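Local coordinates for protein ATP-dependent RNA helicase HrpB (Escherichia coli, PDB 6EUD) that hydrolyses ATP to ADP and phosphate as a DExH-box helicase of the DEAH/RHA type that binds single-stranded RNA, at residues A294-A299 / Q317-Q322; V298-P303 / I311-S316; Q412-L417 / M426-K431; T438-A443 / Q474-L479. All coordinates share one frame; numbering follows the deposited sequence. Where two conformers were deposited one is given.

Contact 1. Residues A294-A299 / Q317-Q322; sequences AQERVA and QASMTQ
Ala294 and Met320 bring the two backbones nearest each other, their CA atoms 6.7 Å apart, where the start of strand segment 295-299 passes the first turns of helix 317-325. Ala294 has a left-handed backbone conformation (phi 62°, psi 25°) just ahead of the strand, and beyond it the strand draws away from the helix. The touching is light: CB of Ala294 lies 4.1 Å from SD of Met320, a methyl against a thioether sulfur. In Met320 the first torsion (chi1 -84°, CG beside the backbone N) and an extended second one carry SD to the alanine, and the bend at the last torsion turns CE away. Both segments belong to the second RecA-like domain, where the helix opens the QRxGRxGR sequence of motif VI, of which Gln322 is the first residue; in superfamily 2 helicases this motif faces the ATP site. A second approach comes from Glu296, whose OE2 is 4.2 Å from OG of Ser319, too far for a hydrogen bond. The serine hydroxyl is instead bonded to Ser316 at the N-cap of the helix. Alongside, backbone bonds tie Glu296 to Gln313 on strand 307-314 and Ala294 to Val315 just after it.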
loop_
_atom_site.group_PDB
_atom_site.type_symbol
_atom_site.label_atom_id
_atom_site.label_comp_id
_atom_site.label_asym_id
_atom_site.label_seq_id
_atom_site.Cartn_x
_atom_site.Cartn_y
_atom_site.Cartn_z
ATOM N N ALA A 294 18.055 11.649 -11.988
ATOM C CA ALA A 294 17.749 11.145 -10.636
ATOM C C ALA A 294 16.261 11.080 -10.311
ATOM O O ALA A 294 15.892 11.107 -9.137
ATOM C CB ALA A 294 18.469 11.975 -9.577
ATOM N N GLN A 295 15.418 10.967 -11.337
ATOM C CA GLN A 295 13.970 10.884 -11.145
ATOM C C GLN A 295 13.348 9.705 -11.868
ATOM O O GLN A 295 13.504 9.561 -13.071
ATOM C CB GLN A 295 13.312 12.186 -11.579
ATOM C CG GLN A 295 13.567 13.254 -10.550
ATOM C CD GLN A 295 12.978 14.578 -10.898
ATOM O OE1 GLN A 295 12.340 14.732 -11.943
ATOM N NE2 GLN A 295 13.188 15.562 -10.021
ATOM N N GLU A 296 12.666 8.859 -11.098
ATOM C CA GLU A 296 12.000 7.657 -11.583
ATOM C C GLU A 296 10.508 7.904 -11.762
ATOM O O GLU A 296 9.927 8.790 -11.124
ATOM C CB GLU A 296 12.188 6.499 -10.594
ATOM C CG GLU A 296 13.209 5.440 -10.980
ATOM C CD GLU A 296 13.522 4.497 -9.824
ATOM O OE1 GLU A 296 12.898 4.653 -8.749
ATOM O OE2 GLU A 296 14.404 3.617 -9.979
ATOM N N ARG A 297 9.876 7.084 -12.594
ATOM C CA ARG A 297 8.424 7.050 -12.649
ATOM C C ARG A 297 7.917 5.695 -12.142
ATOM O O ARG A 297 8.164 4.666 -12.776
ATOM C CB ARG A 297 7.945 7.323 -14.072
ATOM C CG ARG A 297 6.452 7.259 -14.261
ATOM C CD ARG A 297 6.034 8.135 -15.442
ATOM N NE ARG A 297 6.319 9.551 -15.181
ATOM C CZ ARG A 297 6.919 10.366 -16.044
ATOM N NH1 ARG A 297 7.299 9.912 -17.232
ATOM N NH2 ARG A 297 7.140 11.638 -15.719
ATOM N N VAL A 298 7.218 5.690 -11.006
ATOM C CA VAL A 298 6.714 4.434 -10.436
ATOM C C VAL A 298 5.202 4.419 -10.197
ATOM O O VAL A 298 4.577 5.457 -9.959
ATOM C CB VAL A 298 7.415 4.083 -9.081
ATOM C CG1 VAL A 298 8.868 3.724 -9.309
ATOM C CG2 VAL A 298 7.296 5.230 -8.085
ATOM N N ALA A 299 4.639 3.214 -10.261
ATOM C CA ALA A 299 3.238 2.949 -9.937
ATOM C C ALA A 299 3.013 3.036 -8.442
ATOM O O ALA A 299 3.740 2.429 -7.668
ATOM C CB ALA A 299 2.830 1.584 -10.448
ATOM N N GLN A 317 19.872 5.991 -3.692
ATOM C CA GLN A 317 21.319 5.998 -3.782
ATOM C C GLN A 317 21.843 4.764 -4.515
ATOM O O GLN A 317 22.763 4.871 -5.340
ATOM C CB GLN A 317 21.955 6.088 -2.394
ATOM C CG GLN A 317 21.525 7.323 -1.609
ATOM C CD GLN A 317 22.375 7.565 -0.362
ATOM O OE1 GLN A 317 23.568 7.292 -0.363
ATOM N NE2 GLN A 317 21.756 8.066 0.703
ATOM N N ALA A 318 21.275 3.596 -4.228
ATOM C CA ALA A 318 21.747 2.383 -4.895
ATOM C C ALA A 318 21.556 2.477 -6.417
ATOM O O ALA A 318 22.449 2.115 -7.181
ATOM C CB ALA A 318 21.049 1.139 -4.334
ATOM N N SER A 319 20.428 3.000 -6.877
ATOM C CA SER A 319 20.262 3.082 -8.327
ATOM C C SER A 319 21.002 4.273 -8.933
ATOM O O SER A 319 21.428 4.210 -10.084
ATOM C CB SER A 319 18.787 3.111 -8.718
ATOM O OG SER A 319 18.003 3.696 -7.722
ATOM N N MET A 320 21.190 5.344 -8.177
ATOM C CA MET A 320 22.045 6.413 -8.682
ATOM C C MET A 320 23.464 5.876 -8.898
ATOM O O MET A 320 24.139 6.196 -9.892
ATOM C CB MET A 320 22.050 7.596 -7.727
ATOM C CG MET A 320 20.854 8.559 -7.933
ATOM S SD MET A 320 21.034 10.115 -7.035
ATOM C CE MET A 320 20.946 9.512 -5.349
ATOM N N THR A 321 23.894 5.019 -7.984
ATOM C CA THR A 321 25.207 4.391 -8.078
ATOM C C THR A 321 25.240 3.371 -9.219
ATOM O O THR A 321 26.212 3.296 -9.969
ATOM C CB THR A 321 25.596 3.729 -6.745
ATOM O OG1 THR A 321 25.804 4.760 -5.771
ATOM C CG2 THR A 321 26.864 2.940 -6.882
ATOM N N GLN A 322 24.167 2.603 -9.371
ATOM C CA GLN A 322 24.093 1.668 -10.487
ATOM C C GLN A 322 24.126 2.442 -11.823
ATOM O O GLN A 322 24.809 2.034 -12.763
ATOM C CB GLN A 322 22.852 0.799 -10.377
ATOM C CG GLN A 322 22.665 -0.197 -11.492
ATOM C CD GLN A 322 23.643 -1.362 -11.444
ATOM O OE1 GLN A 322 24.167 -1.706 -10.380
ATOM N NE2 GLN A 322 23.885 -1.984 -12.601
#

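Contact 2. Residues V298-P303 / I311-S316; sequences VARFDP and ITQRVS
Val298 and Ile311 face each other as an antiparallel hydrogen-bonded pair: Val298 N gives its proton to Ile311 O at 2.8 Å, and Ile311 N returns a bond of the same length to Val298 O. On the face of the sheet that both side chains share, CG2 of Val298 packs 3.7 Å from CG1 of Ile311 and also meets NE2 of Gln313 at 3.5 Å, the glutamine lying across it at about a right angle. The CD1 methyl of Ile311 sits over the centre of the Arg300 guanidinium, 3.4 Å above its plane. The arginine reaches there because CG stands opposite the backbone N (chi1 169°) and the chain then bends at CD. Strands 287-302 and 307-314 form a beta hairpin, and the short segments here diverge well away from antiparallel, at 111°, consistent with the hairpin that follows motif V in DEAH/RHA helicases. A serine in place of Arg300 would probably leave the Ile311 methyl without the flat group beneath it and Glu352 without its long, weak ion-pair partner. Further out, Ile311 touches Ser544, and Asp302 bonds to Gln542 and forms a salt bridge with Arg304, while Phe301 packs on helix 386-398.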
loop_
_atom_site.group_PDB
_atom_site.type_symbol
_atom_site.label_atom_id
_atom_site.label_comp_id
_atom_site.label_asym_id
_atom_site.label_seq_id
_atom_site.Cartn_x
_atom_site.Cartn_y
_atom_site.Cartn_z
ATOM N N VAL A 298 7.218 5.690 -11.006
ATOM C CA VAL A 298 6.714 4.434 -10.436
ATOM C C VAL A 298 5.202 4.419 -10.197
ATOM O O VAL A 298 4.577 5.457 -9.959
ATOM C CB VAL A 298 7.415 4.083 -9.081
ATOM C CG1 VAL A 298 8.868 3.724 -9.309
ATOM C CG2 VAL A 298 7.296 5.230 -8.085
ATOM N N ALA A 299 4.639 3.214 -10.261
ATOM C CA ALA A 299 3.238 2.949 -9.937
ATOM C C ALA A 299 3.013 3.036 -8.442
ATOM O O ALA A 299 3.740 2.429 -7.668
ATOM C CB ALA A 299 2.830 1.584 -10.448
ATOM N N ARG A 300 2.015 3.805 -8.029
ATOM C CA ARG A 300 1.714 3.927 -6.616
ATOM C C ARG A 300 0.231 3.653 -6.321
ATOM O O ARG A 300 -0.669 4.305 -6.876
ATOM C CB ARG A 300 2.109 5.310 -6.102
ATOM C CG ARG A 300 1.584 5.607 -4.718
ATOM C CD ARG A 300 2.505 6.554 -3.978
ATOM N NE ARG A 300 3.831 5.974 -3.781
ATOM C CZ ARG A 300 4.837 6.605 -3.187
ATOM N NH1 ARG A 300 4.674 7.842 -2.739
ATOM N NH2 ARG A 300 6.010 6.001 -3.051
ATOM N N PHE A 301 -0.009 2.677 -5.448
ATOM C CA PHE A 301 -1.356 2.371 -5.009
ATOM C C PHE A 301 -1.784 3.354 -3.935
ATOM O O PHE A 301 -1.039 3.597 -2.985
ATOM C CB PHE A 301 -1.444 0.940 -4.489
ATOM C CG PHE A 301 -2.771 0.597 -3.882
ATOM C CD1 PHE A 301 -3.900 0.459 -4.679
ATOM C CD2 PHE A 301 -2.896 0.404 -2.520
ATOM C CE1 PHE A 301 -5.131 0.138 -4.130
ATOM C CE2 PHE A 301 -4.134 0.085 -1.966
ATOM C CZ PHE A 301 -5.247 -0.055 -2.779
ATOM N N ASP A 302 -2.981 3.911 -4.104
ATOM C CA ASP A 302 -3.610 4.804 -3.131
ATOM C C ASP A 302 -4.775 4.104 -2.436
ATOM O O ASP A 302 -5.851 3.977 -3.012
ATOM C CB ASP A 302 -4.095 6.082 -3.834
ATOM C CG ASP A 302 -4.641 7.134 -2.865
ATOM O OD1 ASP A 302 -4.783 6.850 -1.650
ATOM O OD2 ASP A 302 -4.950 8.257 -3.339
ATOM N N PRO A 303 -4.574 3.661 -1.187
ATOM C CA PRO A 303 -5.611 2.918 -0.456
ATOM C C PRO A 303 -6.896 3.698 -0.253
ATOM O O PRO A 303 -7.932 3.080 -0.071
ATOM C CB PRO A 303 -4.958 2.625 0.899
ATOM C CG PRO A 303 -3.891 3.630 1.027
ATOM C CD PRO A 303 -3.367 3.847 -0.375
ATOM N N ILE A 311 3.507 7.983 -10.340
ATOM C CA ILE A 311 4.168 9.163 -9.788
ATOM C C ILE A 311 5.643 9.239 -10.221
ATOM O O ILE A 311 6.247 8.258 -10.676
ATOM C CB ILE A 311 4.089 9.206 -8.255
ATOM C CG1 ILE A 311 5.054 8.199 -7.627
ATOM C CG2 ILE A 311 2.673 8.962 -7.792
ATOM C CD1 ILE A 311 5.241 8.396 -6.128
ATOM N N THR A 312 6.198 10.433 -10.111
ATOM C CA THR A 312 7.605 10.637 -10.350
ATOM C C THR A 312 8.233 10.907 -9.001
ATOM O O THR A 312 7.666 11.636 -8.180
ATOM C CB THR A 312 7.863 11.794 -11.332
ATOM O OG1 THR A 312 7.299 11.451 -12.606
ATOM C CG2 THR A 312 9.354 12.027 -11.506
ATOM N N GLN A 313 9.377 10.282 -8.757
ATOM C CA GLN A 313 10.066 10.438 -7.481
ATOM C C GLN A 313 11.583 10.317 -7.620
ATOM O O GLN A 313 12.091 9.831 -8.641
ATOM C CB GLN A 313 9.561 9.408 -6.479
ATOM C CG GLN A 313 9.840 7.978 -6.889
ATOM C CD GLN A 313 9.454 6.986 -5.817
ATOM O OE1 GLN A 313 8.672 7.297 -4.917
ATOM N NE2 GLN A 313 10.009 5.786 -5.899
ATOM N N ARG A 314 12.289 10.760 -6.582
ATOM C CA ARG A 314 13.745 10.657 -6.523
ATOM C C ARG A 314 14.172 9.222 -6.538
ATOM O O ARG A 314 13.562 8.362 -5.903
ATOM C CB ARG A 314 14.301 11.342 -5.274
ATOM C CG ARG A 314 14.366 12.836 -5.420
ATOM C CD ARG A 314 15.356 13.257 -6.495
ATOM N NE ARG A 314 15.169 14.656 -6.846
ATOM C CZ ARG A 314 15.631 15.673 -6.130
ATOM N NH1 ARG A 314 16.330 15.440 -5.029
ATOM N NH2 ARG A 314 15.403 16.923 -6.523
ATOM N N VAL A 315 15.228 8.981 -7.288
ATOM C CA VAL A 315 15.846 7.675 -7.418
ATOM C C VAL A 315 16.672 7.408 -6.147
ATOM O O VAL A 315 17.126 8.344 -5.490
ATOM C CB VAL A 315 16.688 7.662 -8.722
ATOM C CG1 VAL A 315 17.644 6.514 -8.791
ATOM C CG2 VAL A 315 15.758 7.680 -9.940
ATOM N N SER A 316 16.830 6.148 -5.763
ATOM C CA SER A 316 17.602 5.838 -4.564
ATOM C C SER A 316 19.114 5.957 -4.785
ATOM O O SER A 316 19.575 6.007 -5.920
ATOM C CB SER A 316 17.267 4.433 -4.076
ATOM O OG SER A 316 17.852 3.460 -4.925
#

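Contact 3. Residues Q412-L417 / M426-K431; sequences QKMAAL and MLVSAK
Val428 is the bump of this contact, pushed into a shallow hollow formed by Lys413, Met414 and Leu417 on the facing helix. Its CG2 goes in deepest, 3.7 Å from CB of Lys413, and also meets the backbone N and CG of Met414, with CD1 of Leu417 closing the hollow. The other methyl, CG1, leans on the lysine alone, near its CB and CD. The torsion matters here: with CG1 opposite the backbone N (chi1 170°), the two methyls straddle CB of Lys413. Helices 409-417 and 421-429 are consecutive, joined by a short turn, and pack at an angle to each other in the largely helical region that follows the RecA-like domains in the chain, which in DEAH/RHA helicases comprises winged-helix and helical-bundle parts. A glycine in place of Val428 would probably open a gap against Met414 and let the aliphatic part of Lys413 turn more freely. A smaller bump runs the opposite way: CD1 of Leu417 rests against Leu427, 3.7 Å from both its CB and its CD1, the two chains meeting at a slant. The hydroxyl of Ser429 folds back to Met426 O at 2.8 Å. Helix 466-479 adds Leu479 against Leu417 and Val428, whereas NZ of Lys413 bonds to OE1 of Gln410.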
loop_
_atom_site.group_PDB
_atom_site.type_symbol
_atom_site.label_atom_id
_atom_site.label_comp_id
_atom_site.label_asym_id
_atom_site.label_seq_id
_atom_site.Cartn_x
_atom_site.Cartn_y
_atom_site.Cartn_z
ATOM N N GLN A 412 -13.581 -18.678 -4.777
ATOM C CA GLN A 412 -12.776 -19.780 -5.276
ATOM C C GLN A 412 -12.803 -19.796 -6.798
ATOM O O GLN A 412 -11.802 -20.055 -7.456
ATOM C CB GLN A 412 -13.277 -21.105 -4.718
ATOM C CG GLN A 412 -13.146 -21.211 -3.224
ATOM C CD GLN A 412 -13.581 -22.560 -2.699
ATOM O OE1 GLN A 412 -14.449 -23.218 -3.273
ATOM N NE2 GLN A 412 -12.985 -22.975 -1.592
ATOM N N LYS A 413 -13.959 -19.502 -7.367
ATOM C CA LYS A 413 -14.051 -19.428 -8.813
ATOM C C LYS A 413 -13.211 -18.251 -9.315
ATOM O O LYS A 413 -12.510 -18.364 -10.310
ATOM C CB LYS A 413 -15.514 -19.319 -9.246
ATOM C CG LYS A 413 -16.328 -20.556 -8.853
ATOM C CD LYS A 413 -17.830 -20.374 -9.043
ATOM C CE LYS A 413 -18.585 -21.467 -8.291
ATOM N NZ LYS A 413 -20.053 -21.230 -8.182
ATOM N N MET A 414 -13.235 -17.137 -8.593
ATOM C CA MET A 414 -12.452 -15.975 -9.009
ATOM C C MET A 414 -10.973 -16.319 -9.017
ATOM O O MET A 414 -10.241 -15.922 -9.930
ATOM C CB MET A 414 -12.703 -14.781 -8.097
ATOM C CG MET A 414 -14.118 -14.310 -8.110
ATOM S SD MET A 414 -14.401 -13.011 -6.897
ATOM C CE MET A 414 -16.194 -13.070 -6.808
ATOM N N ALA A 415 -10.547 -17.071 -8.004
ATOM C CA ALA A 415 -9.149 -17.466 -7.877
ATOM C C ALA A 415 -8.738 -18.419 -8.989
ATOM O O ALA A 415 -7.608 -18.377 -9.456
ATOM C CB ALA A 415 -8.899 -18.099 -6.517
ATOM N N ALA A 416 -9.653 -19.280 -9.410
ATOM C CA ALA A 416 -9.369 -20.194 -10.509
ATOM C C ALA A 416 -9.062 -19.427 -11.807
ATOM O O ALA A 416 -8.150 -19.798 -12.537
ATOM C CB ALA A 416 -10.537 -21.160 -10.715
ATOM N N LEU A 417 -9.812 -18.357 -12.085
ATOM C CA LEU A 417 -9.596 -17.573 -13.299
ATOM C C LEU A 417 -8.203 -16.960 -13.341
ATOM O O LEU A 417 -7.615 -16.809 -14.414
ATOM C CB LEU A 417 -10.636 -16.459 -13.440
ATOM C CG LEU A 417 -12.097 -16.839 -13.604
ATOM C CD1 LEU A 417 -12.880 -15.587 -13.889
ATOM C CD2 LEU A 417 -12.284 -17.859 -14.709
ATOM N N MET A 426 -16.379 -10.020 -11.849
ATOM C CA MET A 426 -17.346 -9.719 -12.888
ATOM C C MET A 426 -17.714 -10.980 -13.679
ATOM O O MET A 426 -18.885 -11.279 -13.874
ATOM C CB MET A 426 -16.793 -8.638 -13.810
ATOM C CG MET A 426 -17.762 -8.122 -14.866
ATOM S SD MET A 426 -16.978 -6.747 -15.761
ATOM C CE MET A 426 -15.519 -7.596 -16.383
ATOM N N LEU A 427 -16.706 -11.726 -14.106
ATOM C CA LEU A 427 -16.915 -12.926 -14.888
ATOM C C LEU A 427 -17.759 -13.964 -14.145
ATOM O O LEU A 427 -18.710 -14.516 -14.705
ATOM C CB LEU A 427 -15.566 -13.525 -15.286
ATOM C CG LEU A 427 -14.928 -12.791 -16.463
ATOM C CD1 LEU A 427 -13.432 -13.077 -16.537
ATOM C CD2 LEU A 427 -15.632 -13.178 -17.762
ATOM N N VAL A 428 -17.406 -14.196 -12.881
ATOM C CA VAL A 428 -18.033 -15.207 -12.039
ATOM C C VAL A 428 -19.461 -14.792 -11.652
ATOM O O VAL A 428 -20.294 -15.625 -11.345
ATOM C CB VAL A 428 -17.132 -15.479 -10.768
ATOM C CG1 VAL A 428 -17.815 -16.332 -9.737
ATOM C CG2 VAL A 428 -15.847 -16.176 -11.167
ATOM N N SER A 429 -19.757 -13.501 -11.701
ATOM C CA SER A 429 -21.103 -13.022 -11.369
ATOM C C SER A 429 -22.089 -13.140 -12.556
ATOM O O SER A 429 -23.297 -12.951 -12.390
ATOM C CB SER A 429 -21.046 -11.563 -10.880
ATOM O OG SER A 429 -20.821 -10.649 -11.950
ATOM N N ALA A 430 -21.574 -13.436 -13.745
ATOM C CA ALA A 430 -22.431 -13.679 -14.896
ATOM C C ALA A 430 -23.393 -14.839 -14.598
ATOM O O ALA A 430 -22.969 -15.902 -14.151
ATOM C CB ALA A 430 -21.589 -13.970 -16.135
ATOM N N LYS A 431 -24.687 -14.627 -14.834
ATOM C CA LYS A 431 -25.716 -15.615 -14.468
ATOM C C LYS A 431 -26.030 -16.583 -15.600
ATOM O O LYS A 431 -26.625 -17.621 -15.373
ATOM C CB LYS A 431 -27.006 -14.918 -14.034
ATOM C CG LYS A 431 -26.928 -14.228 -12.684
ATOM C CD LYS A 431 -26.774 -15.242 -11.572
ATOM C CE LYS A 431 -26.785 -14.589 -10.194
ATOM N NZ LYS A 431 -26.734 -15.601 -9.091
#

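Contact 4. Residues T438-A443 / Q474-L479; sequences TAAKIA and QLLKRL
A buried helix-helix contact, alanine against leucine, is made where Ala440 and Ala443 of helix 433-447 meet Leu475 and Leu476 of helix 466-479 in the helical region that follows the two RecA-like domains. The short segments run at 131° to each other with axes 9.5 Å apart, and the CA atoms of Ala440 and Leu475 come within 6.2 Å, a closeness that the small alanines permit. CB of Ala440 is set against the fork of Leu476, 3.8 Å from CG and 3.9 Å from CD2, with CD1 only slightly farther. One turn on, CB of Ala443 meets CD1 of Leu475 at 3.8 Å. That methyl also lies 4.1 Å from Ala440 O, bridging the two alanines along the helix. Leu475 brings it there with CG beside its backbone N (chi1 -75°) and the CD1 branch fully extended. The pair is part of a helical bundle: Leu427 of helix 421-429 lies against Ala439, Ala440 and Leu475 and fills in beside the pair, while helix 491-498 packs on Thr438 and Ala439. The second helix also reaches the ATP-binding RecA-like domain, since Gln474 NE2 bonds to Arg88 O.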
loop_
_atom_site.group_PDB
_atom_site.type_symbol
_atom_site.label_atom_id
_atom_site.label_comp_id
_atom_site.label_asym_id
_atom_site.label_seq_id
_atom_site.Cartn_x
_atom_site.Cartn_y
_atom_site.Cartn_z
ATOM N N THR A 438 -20.339 -11.417 -22.468
ATOM C CA THR A 438 -20.272 -9.974 -22.285
ATOM C C THR A 438 -19.161 -9.605 -21.290
ATOM O O THR A 438 -18.324 -8.737 -21.568
ATOM C CB THR A 438 -21.625 -9.407 -21.801
ATOM O OG1 THR A 438 -22.666 -9.797 -22.715
ATOM C CG2 THR A 438 -21.562 -7.891 -21.712
ATOM N N ALA A 439 -19.158 -10.270 -20.138
ATOM C CA ALA A 439 -18.131 -10.050 -19.126
ATOM C C ALA A 439 -16.714 -10.297 -19.666
ATOM O O ALA A 439 -15.789 -9.564 -19.331
ATOM C CB ALA A 439 -18.395 -10.941 -17.885
ATOM N N ALA A 440 -16.545 -11.309 -20.513
ATOM C CA ALA A 440 -15.218 -11.710 -20.985
ATOM C C ALA A 440 -14.623 -10.654 -21.902
ATOM O O ALA A 440 -13.416 -10.364 -21.854
ATOM C CB ALA A 440 -15.287 -13.061 -21.706
ATOM N N LYS A 441 -15.474 -10.097 -22.752
ATOM C CA LYS A 441 -15.057 -9.038 -23.650
ATOM C C LYS A 441 -14.708 -7.770 -22.867
ATOM O O LYS A 441 -13.658 -7.154 -23.096
ATOM C CB LYS A 441 -16.147 -8.738 -24.679
ATOM C CG LYS A 441 -15.793 -7.559 -25.567
ATOM C CD LYS A 441 -16.099 -7.824 -27.019
ATOM C CE LYS A 441 -15.365 -6.811 -27.865
ATOM N NZ LYS A 441 -15.664 -6.994 -29.306
ATOM N N ILE A 442 -15.582 -7.388 -21.940
ATOM C CA ILE A 442 -15.299 -6.230 -21.087
ATOM C C ILE A 442 -13.951 -6.397 -20.401
ATOM O O ILE A 442 -13.149 -5.461 -20.332
ATOM C CB ILE A 442 -16.381 -6.020 -20.018
ATOM C CG1 ILE A 442 -17.690 -5.559 -20.673
ATOM C CG2 ILE A 442 -15.915 -5.000 -18.977
ATOM C CD1 ILE A 442 -17.623 -4.146 -21.278
ATOM N N ALA A 443 -13.700 -7.607 -19.916
ATOM C CA ALA A 443 -12.488 -7.896 -19.176
ATOM C C ALA A 443 -11.263 -7.797 -20.081
ATOM O O ALA A 443 -10.227 -7.273 -19.683
ATOM C CB ALA A 443 -12.578 -9.275 -18.532
ATOM N N GLN A 474 -10.112 -17.237 -24.171
ATOM C CA GLN A 474 -9.265 -17.803 -23.105
ATOM C C GLN A 474 -9.927 -17.700 -21.714
ATOM O O GLN A 474 -9.932 -18.658 -20.925
ATOM C CB GLN A 474 -7.891 -17.121 -23.090
ATOM C CG GLN A 474 -6.914 -17.726 -22.079
ATOM C CD GLN A 474 -5.623 -16.932 -21.940
ATOM O OE1 GLN A 474 -5.579 -15.737 -22.229
ATOM N NE2 GLN A 474 -4.561 -17.601 -21.500
ATOM N N LEU A 475 -10.511 -16.546 -21.426
ATOM C CA LEU A 475 -11.187 -16.353 -20.153
ATOM C C LEU A 475 -12.434 -17.240 -20.032
ATOM O O LEU A 475 -12.691 -17.824 -18.989
ATOM C CB LEU A 475 -11.543 -14.880 -19.983
ATOM C CG LEU A 475 -10.372 -13.954 -19.635
ATOM C CD1 LEU A 475 -10.860 -12.523 -19.527
ATOM C CD2 LEU A 475 -9.672 -14.367 -18.334
ATOM N N LEU A 476 -13.188 -17.376 -21.117
ATOM C CA LEU A 476 -14.373 -18.226 -21.100
ATOM C C LEU A 476 -13.995 -19.683 -20.908
ATOM O O LEU A 476 -14.742 -20.450 -20.278
ATOM C CB LEU A 476 -15.184 -18.045 -22.383
ATOM C CG LEU A 476 -15.908 -16.690 -22.428
ATOM C CD1 LEU A 476 -16.525 -16.406 -23.802
ATOM C CD2 LEU A 476 -16.960 -16.591 -21.304
ATOM N N LYS A 477 -12.831 -20.067 -21.425
ATOM C CA LYS A 477 -12.366 -21.441 -21.246
ATOM C C LYS A 477 -12.112 -21.686 -19.760
ATOM O O LYS A 477 -12.626 -22.636 -19.173
ATOM C CB LYS A 477 -11.117 -21.701 -22.069
ATOM C CG LYS A 477 -10.747 -23.152 -22.190
ATOM C CD LYS A 477 -9.816 -23.368 -23.367
ATOM C CE LYS A 477 -9.499 -24.839 -23.572
ATOM N NZ LYS A 477 -8.773 -25.380 -22.399
ATOM N N ARG A 478 -11.353 -20.792 -19.141
ATOM C CA ARG A 478 -11.087 -20.889 -17.713
ATOM C C ARG A 478 -12.395 -20.859 -16.919
ATOM O O ARG A 478 -12.557 -21.586 -15.939
ATOM C CB ARG A 478 -10.152 -19.764 -17.262
ATOM C CG ARG A 478 -8.788 -19.795 -17.947
ATOM C CD ARG A 478 -7.829 -18.764 -17.364
ATOM N NE ARG A 478 -7.351 -19.133 -16.034
ATOM C CZ ARG A 478 -6.139 -19.616 -15.782
ATOM N NH1 ARG A 478 -5.274 -19.789 -16.772
ATOM N NH2 ARG A 478 -5.788 -19.922 -14.541
ATOM N N LEU A 479 -13.338 -20.034 -17.357
ATOM C CA LEU A 479 -14.626 -19.943 -16.685
ATOM C C LEU A 479 -15.521 -21.174 -16.950
ATOM O O LEU A 479 -16.533 -21.380 -16.265
ATOM C CB LEU A 479 -15.321 -18.668 -17.127
ATOM C CG LEU A 479 -16.564 -18.254 -16.360
ATOM C CD1 LEU A 479 -16.198 -17.822 -14.955
ATOM C CD2 LEU A 479 -17.281 -17.158 -17.133
#

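Overall arrangement
Along the chain, strand 287-302 comes first and starts both contacts of the second RecA-like domain. Contact 2 closes the short hairpin between residues 303 and 311; contact 1 spans it, joining the earlier part of the same strand to the helix after the hairpin. The two share Val298 and Ala299, and backbone bonds such as Glu296 N to Gln313 O run between them. Contacts 3 and 4 follow in series in the helical region. Contact 3 closes the short connection between helices 409-417 and 421-429, contact 4 a loop of 30 residues, and the two touch through Leu427 at Ala440. Contacts 2 and 3 stay separate, their nearest atoms about 16 Å apart.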